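Local structure of putative peptidase M23 (2HSI) at residues V62-E65 with R69-A72; K156-P161 with P258-N263; T213-H218 with I223-H228. The protein is a putative zinc metallopeptidase of family M23 that binds a zinc ion and is probably a metalloendopeptidase. All coordinates share one frame; numbering follows the deposited sequence.

Contact 1. Residues V62-E65 with R69-A72; sequences VVRE and RWIA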
loop_
_atom_site.group_PDB
_atom_site.type_symbol
_atom_site.label_atom_id
_atom_site.label_comp_id
_atom_site.label_asym_id
_atom_site.label_seq_id
_atom_site.Cartn_x
_atom_site.Cartn_y
_atom_site.Cartn_z
ATOM N N VAL A 62 -9.041 2.076 -9.171
ATOM C CA VAL A 62 -9.436 2.141 -10.577
ATOM C C VAL A 62 -8.908 3.443 -11.185
ATOM O O VAL A 62 -9.170 4.536 -10.672
ATOM C CB VAL A 62 -10.982 2.032 -10.736
ATOM C CG1 VAL A 62 -11.407 2.273 -12.176
ATOM C CG2 VAL A 62 -11.503 0.670 -10.255
ATOM N N VAL A 63 -8.141 3.323 -12.264
ATOM C CA VAL A 63 -7.543 4.485 -12.933
ATOM C C VAL A 63 -7.654 4.312 -14.445
ATOM O O VAL A 63 -7.786 3.193 -14.934
ATOM C CB VAL A 63 -6.038 4.704 -12.543
ATOM C CG1 VAL A 63 -5.868 4.953 -11.044
ATOM C CG2 VAL A 63 -5.147 3.534 -12.980
ATOM N N ARG A 64 -7.622 5.418 -15.184
ATOM C CA ARG A 64 -7.441 5.343 -16.632
ATOM C C ARG A 64 -5.974 5.037 -16.940
ATOM O O ARG A 64 -5.075 5.614 -16.336
ATOM C CB ARG A 64 -7.871 6.637 -17.317
ATOM C CG ARG A 64 -9.378 6.815 -17.456
ATOM C CD ARG A 64 -9.683 7.982 -18.396
ATOM N NE ARG A 64 -11.094 8.346 -18.420
ATOM C CZ ARG A 64 -12.016 7.757 -19.183
ATOM N NH1 ARG A 64 -11.688 6.751 -19.991
ATOM N NH2 ARG A 64 -13.275 8.168 -19.131
ATOM N N GLU A 65 -5.735 4.113 -17.869
ATOM C CA GLU A 65 -4.382 3.809 -18.315
ATOM C C GLU A 65 -3.924 4.895 -19.282
ATOM O O GLU A 65 -4.361 4.935 -20.432
ATOM C CB GLU A 65 -4.316 2.445 -18.992
ATOM C CG GLU A 65 -2.890 2.040 -19.330
ATOM C CD GLU A 65 -2.796 0.680 -19.972
ATOM O OE1 GLU A 65 -3.624 0.369 -20.846
ATOM O OE2 GLU A 65 -1.878 -0.073 -19.611
ATOM N N ARG A 69 -8.254 3.488 -21.396
ATOM C CA ARG A 69 -9.144 2.481 -20.828
ATOM C C ARG A 69 -9.024 2.463 -19.312
ATOM O O ARG A 69 -7.945 2.740 -18.752
ATOM C CB ARG A 69 -8.840 1.080 -21.397
ATOM C CG ARG A 69 -7.460 0.563 -21.000
ATOM C CD ARG A 69 -7.175 -0.860 -21.414
ATOM N NE ARG A 69 -5.830 -1.218 -20.976
ATOM C CZ ARG A 69 -5.263 -2.413 -21.102
ATOM N NH1 ARG A 69 -5.903 -3.431 -21.666
ATOM N NH2 ARG A 69 -4.035 -2.586 -20.658
ATOM N N TRP A 70 -10.148 2.173 -18.661
ATOM C CA TRP A 70 -10.183 1.941 -17.224
ATOM C C TRP A 70 -9.555 0.603 -16.855
ATOM O O TRP A 70 -9.888 -0.457 -17.418
ATOM C CB TRP A 70 -11.609 2.019 -16.692
ATOM C CG TRP A 70 -12.217 3.389 -16.733
ATOM C CD1 TRP A 70 -13.214 3.824 -17.573
ATOM C CD2 TRP A 70 -11.898 4.505 -15.878
ATOM N NE1 TRP A 70 -13.524 5.140 -17.294
ATOM C CE2 TRP A 70 -12.736 5.577 -16.257
ATOM C CE3 TRP A 70 -10.996 4.694 -14.817
ATOM C CZ2 TRP A 70 -12.686 6.836 -15.621
ATOM C CZ3 TRP A 70 -10.948 5.943 -14.187
ATOM C CH2 TRP A 70 -11.785 6.996 -14.601
ATOM N N ILE A 71 -8.627 0.662 -15.909
ATOM C CA ILE A 71 -7.957 -0.537 -15.417
ATOM C C ILE A 71 -8.083 -0.585 -13.893
ATOM O O ILE A 71 -8.172 0.456 -13.240
ATOM C CB ILE A 71 -6.455 -0.599 -15.851
ATOM C CG1 ILE A 71 -5.740 0.724 -15.548
ATOM C CG2 ILE A 71 -6.313 -0.965 -17.342
ATOM C CD1 ILE A 71 -4.220 0.665 -15.610
ATOM N N ALA A 72 -8.133 -1.795 -13.337
ATOM C CA ALA A 72 -7.972 -1.968 -11.890
ATOM C C ALA A 72 -6.523 -2.344 -11.578
ATOM O O ALA A 72 -5.885 -3.096 -12.326
ATOM C CB ALA A 72 -8.930 -3.032 -11.360
#

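Contact 2. Residues K156-P161 with P258-N263; sequences KPVDGP and PHMHWN. With ZN (zinc ion), chain C.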
loop_
_atom_site.group_PDB
_atom_site.type_symbol
_atom_site.label_atom_id
_atom_site.label_comp_id
_atom_site.label_asym_id
_atom_site.label_seq_id
_atom_site.Cartn_x
_atom_site.Cartn_y
_atom_site.Cartn_z
ATOM N N LYS A 156 11.343 5.772 -3.567
ATOM C CA LYS A 156 11.891 5.216 -2.339
ATOM C C LYS A 156 11.683 6.247 -1.229
ATOM O O LYS A 156 11.949 7.433 -1.431
ATOM C CB LYS A 156 13.380 4.909 -2.497
ATOM C CG LYS A 156 13.682 3.720 -3.384
ATOM C CD LYS A 156 15.166 3.624 -3.684
ATOM C CE LYS A 156 15.958 3.294 -2.437
ATOM N NZ LYS A 156 17.416 3.230 -2.714
ATOM N N PRO A 157 11.155 5.807 -0.074
ATOM C CA PRO A 157 10.932 6.713 1.051
ATOM C C PRO A 157 12.204 7.150 1.778
ATOM O O PRO A 157 12.182 8.158 2.486
ATOM C CB PRO A 157 10.018 5.917 1.978
ATOM C CG PRO A 157 10.216 4.508 1.611
ATOM C CD PRO A 157 10.720 4.432 0.216
ATOM N N VAL A 158 13.296 6.406 1.601
ATOM C CA VAL A 158 14.613 6.813 2.110
ATOM C C VAL A 158 15.696 6.582 1.058
ATOM O O VAL A 158 15.597 5.641 0.260
ATOM C CB VAL A 158 15.002 6.062 3.415
ATOM C CG1 VAL A 158 14.207 6.575 4.611
ATOM C CG2 VAL A 158 14.804 4.581 3.265
ATOM N N ASP A 159 16.716 7.439 1.054
ATOM C CA ASP A 159 17.853 7.287 0.150
ATOM C C ASP A 159 18.879 6.321 0.748
ATOM O O ASP A 159 19.861 6.740 1.367
ATOM C CB ASP A 159 18.493 8.650 -0.160
ATOM C CG ASP A 159 17.512 9.639 -0.783
ATOM O OD1 ASP A 159 16.675 9.227 -1.617
ATOM O OD2 ASP A 159 17.589 10.841 -0.444
ATOM N N GLY A 160 18.632 5.028 0.570
ATOM C CA GLY A 160 19.498 3.986 1.102
ATOM C C GLY A 160 19.179 2.640 0.484
ATOM O O GLY A 160 18.128 2.482 -0.145
ATOM N N PRO A 161 20.082 1.656 0.663
ATOM C CA PRO A 161 19.921 0.326 0.075
ATOM C C PRO A 161 18.789 -0.455 0.728
ATOM O O PRO A 161 18.509 -0.260 1.914
ATOM C CB PRO A 161 21.267 -0.357 0.368
ATOM C CG PRO A 161 22.200 0.751 0.780
ATOM C CD PRO A 161 21.327 1.756 1.443
ATOM N N PRO A 258 17.937 0.156 14.651
ATOM C CA PRO A 258 17.165 0.945 13.683
ATOM C C PRO A 258 16.504 0.071 12.616
ATOM O O PRO A 258 17.166 -0.760 11.982
ATOM C CB PRO A 258 18.216 1.869 13.052
ATOM C CG PRO A 258 19.345 1.888 14.025
ATOM C CD PRO A 258 19.364 0.528 14.636
ATOM N N HIS A 259 15.196 0.256 12.446
ATOM C CA HIS A 259 14.395 -0.584 11.564
ATOM C C HIS A 259 13.426 0.268 10.734
ATOM O O HIS A 259 12.301 0.562 11.149
ATOM C CB HIS A 259 13.684 -1.680 12.383
ATOM C CG HIS A 259 12.819 -2.607 11.577
ATOM N ND1 HIS A 259 11.874 -3.425 12.159
ATOM C CD2 HIS A 259 12.750 -2.846 10.245
ATOM C CE1 HIS A 259 11.259 -4.124 11.222
ATOM N NE2 HIS A 259 11.769 -3.789 10.051
ATOM N N MET A 260 13.900 0.661 9.558
ATOM C CA MET A 260 13.094 1.335 8.553
ATOM C C MET A 260 12.182 0.315 7.847
ATOM O O MET A 260 12.638 -0.466 7.018
ATOM C CB MET A 260 14.032 2.040 7.569
ATOM C CG MET A 260 13.389 2.616 6.319
ATOM S SD MET A 260 12.018 3.712 6.650
ATOM C CE MET A 260 11.159 3.603 5.078
ATOM N N HIS A 261 10.903 0.306 8.216
ATOM C CA HIS A 261 9.931 -0.626 7.639
ATOM C C HIS A 261 8.838 0.121 6.878
ATOM O O HIS A 261 8.209 1.037 7.416
ATOM C CB HIS A 261 9.316 -1.531 8.721
ATOM C CG HIS A 261 8.374 -2.570 8.184
ATOM N ND1 HIS A 261 8.758 -3.868 7.928
ATOM C CD2 HIS A 261 7.059 -2.503 7.866
ATOM C CE1 HIS A 261 7.725 -4.552 7.468
ATOM N NE2 HIS A 261 6.682 -3.744 7.417
ATOM N N TRP A 262 8.611 -0.309 5.639
ATOM C CA TRP A 262 7.607 0.277 4.744
ATOM C C TRP A 262 6.632 -0.791 4.247
ATOM O O TRP A 262 7.048 -1.775 3.619
ATOM C CB TRP A 262 8.318 0.959 3.568
ATOM C CG TRP A 262 7.432 1.561 2.475
ATOM C CD1 TRP A 262 6.188 2.110 2.621
ATOM C CD2 TRP A 262 7.766 1.699 1.088
ATOM N NE1 TRP A 262 5.731 2.578 1.413
ATOM C CE2 TRP A 262 6.678 2.336 0.456
ATOM C CE3 TRP A 262 8.882 1.340 0.316
ATOM C CZ2 TRP A 262 6.665 2.619 -0.916
ATOM C CZ3 TRP A 262 8.868 1.617 -1.050
ATOM C CH2 TRP A 262 7.762 2.253 -1.651
ATOM N N ASN A 263 5.346 -0.604 4.555
ATOM C CA ASN A 263 4.264 -1.427 3.991
ATOM C C ASN A 263 3.565 -0.685 2.879
ATOM O O ASN A 263 3.370 0.522 2.987
ATOM C CB ASN A 263 3.211 -1.763 5.053
ATOM C CG ASN A 263 3.708 -2.752 6.083
ATOM O OD1 ASN A 263 4.470 -3.661 5.765
ATOM N ND2 ASN A 263 3.276 -2.583 7.324
HETATM ZN ZN ZN C . 10.671 -4.728 8.168
#

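Contact 3. Residues T213-H218 with I223-H228; sequences TVFVDH and ISMFCH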
loop_
_atom_site.group_PDB
_atom_site.type_symbol
_atom_site.label_atom_id
_atom_site.label_comp_id
_atom_site.label_asym_id
_atom_site.label_seq_id
_atom_site.Cartn_x
_atom_site.Cartn_y
_atom_site.Cartn_z
ATOM N N THR A 213 4.112 4.912 14.362
ATOM C CA THR A 213 3.578 4.384 13.114
ATOM C C THR A 213 2.787 5.472 12.446
ATOM O O THR A 213 2.053 6.183 13.119
ATOM C CB THR A 213 2.672 3.151 13.379
ATOM O OG1 THR A 213 3.425 2.154 14.074
ATOM C CG2 THR A 213 2.129 2.541 12.067
ATOM N N VAL A 214 2.964 5.613 11.131
ATOM C CA VAL A 214 2.204 6.572 10.343
ATOM C C VAL A 214 1.642 5.917 9.067
ATOM O O VAL A 214 2.349 5.191 8.384
ATOM C CB VAL A 214 3.035 7.871 10.036
ATOM C CG1 VAL A 214 4.366 7.566 9.317
ATOM C CG2 VAL A 214 2.198 8.894 9.265
ATOM N N PHE A 215 0.360 6.145 8.797
ATOM C CA PHE A 215 -0.296 5.671 7.577
ATOM C C PHE A 215 -0.613 6.862 6.672
ATOM O O PHE A 215 -1.221 7.836 7.121
ATOM C CB PHE A 215 -1.637 5.006 7.890
ATOM C CG PHE A 215 -1.543 3.626 8.498
ATOM C CD1 PHE A 215 -2.098 2.542 7.837
ATOM C CD2 PHE A 215 -0.997 3.422 9.758
ATOM C CE1 PHE A 215 -2.078 1.275 8.405
ATOM C CE2 PHE A 215 -0.959 2.153 10.319
ATOM C CZ PHE A 215 -1.496 1.083 9.640
ATOM N N VAL A 216 -0.228 6.754 5.399
ATOM C CA VAL A 216 -0.518 7.758 4.371
ATOM C C VAL A 216 -1.423 7.178 3.271
ATOM O O VAL A 216 -1.062 6.207 2.577
ATOM C CB VAL A 216 0.775 8.319 3.728
ATOM C CG1 VAL A 216 0.443 9.353 2.660
ATOM C CG2 VAL A 216 1.687 8.935 4.782
ATOM N N ASP A 217 -2.600 7.774 3.133
ATOM C CA ASP A 217 -3.581 7.333 2.146
ATOM C C ASP A 217 -3.330 8.035 0.803
ATOM O O ASP A 217 -3.621 9.211 0.653
ATOM C CB ASP A 217 -4.995 7.585 2.692
ATOM C CG ASP A 217 -6.101 7.260 1.696
ATOM O OD1 ASP A 217 -5.874 6.453 0.781
ATOM O OD2 ASP A 217 -7.219 7.812 1.845
ATOM N N HIS A 218 -2.801 7.302 -0.174
ATOM C CA HIS A 218 -2.595 7.871 -1.513
ATOM C C HIS A 218 -3.887 7.956 -2.327
ATOM O O HIS A 218 -3.905 8.583 -3.372
ATOM C CB HIS A 218 -1.499 7.121 -2.291
ATOM C CG HIS A 218 -0.249 6.899 -1.497
ATOM N ND1 HIS A 218 0.535 7.936 -1.039
ATOM C CD2 HIS A 218 0.343 5.761 -1.064
ATOM C CE1 HIS A 218 1.551 7.447 -0.349
ATOM N NE2 HIS A 218 1.464 6.129 -0.360
ATOM N N ILE A 223 -2.228 2.602 -0.012
ATOM C CA ILE A 223 -1.807 3.131 1.302
ATOM C C ILE A 223 -0.355 2.743 1.627
ATOM O O ILE A 223 0.028 1.569 1.486
ATOM C CB ILE A 223 -2.795 2.647 2.418
ATOM C CG1 ILE A 223 -4.172 3.338 2.267
ATOM C CG2 ILE A 223 -2.220 2.858 3.860
ATOM C CD1 ILE A 223 -5.315 2.669 2.998
ATOM N N SER A 224 0.449 3.722 2.055
ATOM C CA SER A 224 1.764 3.438 2.645
ATOM C C SER A 224 1.690 3.486 4.168
ATOM O O SER A 224 1.026 4.351 4.744
ATOM C CB SER A 224 2.832 4.423 2.167
ATOM O OG SER A 224 3.185 4.185 0.814
ATOM N N MET A 225 2.377 2.551 4.807
ATOM C CA MET A 225 2.521 2.559 6.257
ATOM C C MET A 225 4.009 2.542 6.581
ATOM O O MET A 225 4.793 1.867 5.896
ATOM C CB MET A 225 1.788 1.366 6.884
ATOM C CG MET A 225 1.917 1.228 8.418
ATOM S SD MET A 225 3.465 0.444 8.943
ATOM C CE MET A 225 2.846 -0.715 10.168
ATOM N N PHE A 226 4.394 3.297 7.611
ATOM C CA PHE A 226 5.774 3.313 8.115
ATOM C C PHE A 226 5.754 3.163 9.613
ATOM O O PHE A 226 4.999 3.851 10.285
ATOM C CB PHE A 226 6.479 4.620 7.754
ATOM C CG PHE A 226 6.510 4.893 6.292
ATOM C CD1 PHE A 226 7.529 4.378 5.507
ATOM C CD2 PHE A 226 5.503 5.634 5.690
ATOM C CE1 PHE A 226 7.551 4.609 4.154
ATOM C CE2 PHE A 226 5.522 5.859 4.322
ATOM C CZ PHE A 226 6.547 5.352 3.560
ATOM N N CYS A 227 6.595 2.280 10.141
ATOM C CA CYS A 227 6.620 2.042 11.578
ATOM C C CYS A 227 8.040 2.047 12.154
ATOM O O CYS A 227 9.018 2.156 11.408
ATOM C CB CYS A 227 5.864 0.765 11.927
ATOM S SG CYS A 227 6.534 -0.715 11.164
ATOM N N HIS A 228 8.115 1.954 13.485
ATOM C CA HIS A 228 9.356 2.073 14.280
ATOM C C HIS A 228 10.042 3.438 14.177
ATOM O O HIS A 228 11.236 3.531 14.398
ATOM C CB HIS A 228 10.373 0.957 13.963
ATOM C CG HIS A 228 9.791 -0.423 13.971
ATOM N ND1 HIS A 228 9.324 -1.026 15.117
ATOM C CD2 HIS A 228 9.606 -1.318 12.972
ATOM C CE1 HIS A 228 8.876 -2.236 14.825
ATOM N NE2 HIS A 228 9.036 -2.437 13.530
#

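Contact 1. Residues V62-E65 with R69-A72
V63 and I71 face each other as an antiparallel hydrogen-bonded pair near the turn of the hairpin of strands 58-64 and 70-75. V63 N reaches I71 O at 3.0 Å, and I71 N returns to V63 O at 2.8 Å. A third backbone bond, from E65 N to R69 O at 2.7 Å, extends the pairing to the turn.

Aromatic packing occupies the face that carries V62, R64 and W70. The CG methylene of R64 sits squarely over the six-membered ring of W70, 3.5 Å from its centroid, in a CH-pi contact. The arginine chain then runs on across the indole, and its guanidinium lies above NE1 with the two planes 36° apart. V62 CG1 comes within 3.6 Å of W70 CE3. The loop after strand 39-43 holds the polar ends: R64 NH1 bonds E47 O, and W70 NE1 bonds G48 O.

On the other face, V63 CG2 meets I71 CG1, and I71 CD1 reaches across to E65 CB, the two side chains at about a right angle. At the turn, E65 CG stands anti to the backbone N (chi1 -174°) and the extended chain lays the carboxylate beside the R69 guanidinium, with R69 NE 2.7 Å from E65 OE1 in a salt bridge. This oxygen is met from above the carboxylate plane, 43° out of it. R69 NH2 adds weaker bonds, D43 pairs with NH1, and S25 bonds E65 OE2.

Opposite charges with further polar partners thus tie the turn end of the hairpin, while arginine-indole packing covers the face of V62, R64 and W70.

Contact 2. Residues K156-P161 with P258-N263
The pyrrolidine ring of P157 lies over one face of the W262 indole, its CG and CD forming the bump, set over the CD2-CE3-CZ3 side of the indole toward its rim. P157 CD comes 3.6 Å from W262 CE3 and makes a CH-pi contact, 25° off the normal to the six-membered ring. The two side chains cross at about a right angle, with the CG and CD of P157 turned to the indole.

Next to the indole, M260 supplies a second surface. Its CG stands anti to the backbone N (chi1 171°), which sends the chain out toward 156-161, and a bend at chi2 (54°) then turns the sulfur and methyl along the strand toward W262, against the proline ring. M260 CE thereby reaches P157 CG at 3.7 Å, and the proline ring fits the hollow between thioether methyl and indole. V158 fills the next place along: its CG2 meets M260 CG tip to tip at 3.9 Å, while CG1 lies near the sulfur. No hydrogen bond crosses between the segments, which meet through apolar packing and the CH-pi contact.

Alternation along the strand sends H259 and H261 the other way, to the zinc ion. H259 NE2 binds it at 2.4 Å and H261 ND1 at 2.1 Å, and H180 and D184 complete the site. H261 NE2 donates to N263 OD1 at 2.8 Å, from above the amide plane, a second-shell bond that helps to fix the ring's rotation.

Strand 260-266 thus runs between strands 183-185 and 222-229, with metal on one face and the 156-161 loop on the other. F185, I193 and F226 close around M260, and L154 and P196 pack against W262.

Contact 3. Residues T213-H218 with I223-H228
Strands 213-218 and 223-227 run antiparallel, 169° between their directions and 4.7 Å apart at closest approach. V214 pairs with F226 and V216 with S224 as hydrogen-bonded pairs, alternating with the non-hydrogen-bonded pairs F215-M225 and D217-I223. V214 N to F226 O and V216 N to S224 O are both 2.8 Å, and each is answered by a return bond. CA-H...O contacts fill in between, such as T213 CA to F226 O at 3.2 Å.

On one face, M225 lays its CG over the ring of F215, 3.7 Å from the centroid. The methionine bends at chi2 (-81°), carrying SD past the ring in an oblique Met-aromatic contact, and again at chi3, bringing M225 CE to 3.8 Å from T213 CG2. I223 CG2 touches the same phenyl obliquely at CD1. Helix 127-141 covers this face, bringing Q137, A140 and Y141 onto F215 or M225.

This is a beta hairpin in the central antiparallel sheet of the M23 domain, with strand 199-207 alongside 213-219 and the zinc-bearing strand 260-266 alongside 222-229.

The opposite face carries V214, V216, S224 and F226. Here V214 CG1 packs on F226 CB, and F226 turns its ring to stack on W262. Near the hairpin's turn, H218 NE2 and S224 OG share a nearly straight hydrogen bond of 2.8 Å, the hydroxyl lying at the imidazole edge, in its plane. V216 O sits over the centre of that ring, and A198 O takes the other nitrogen, ND1, so both ring nitrogens are engaged. S224 OG is also bonded by W262 NE1, two partners gripping one buried hydroxyl.

Contacts 2 and 3 are buried and belong together: strands 222-229 and 260-266 are neighbours in one sheet, the two centres are 12 Å apart, and contact 3 is nested inside the chain loop closed by contact 2. Contact 1 stands apart in the N-terminal domain, its centre about 29 Å from that of contact 2, and is only partly buried. Contacts 1 and 3 are both beta hairpins knit by backbone bonds, but the first adds arginines and a salt bridge where the second adds thioether, phenyl and a histidine-serine bond. Contact 2, long-range in sequence, relies wholly on apolar fit between its segments, back to back with the zinc site.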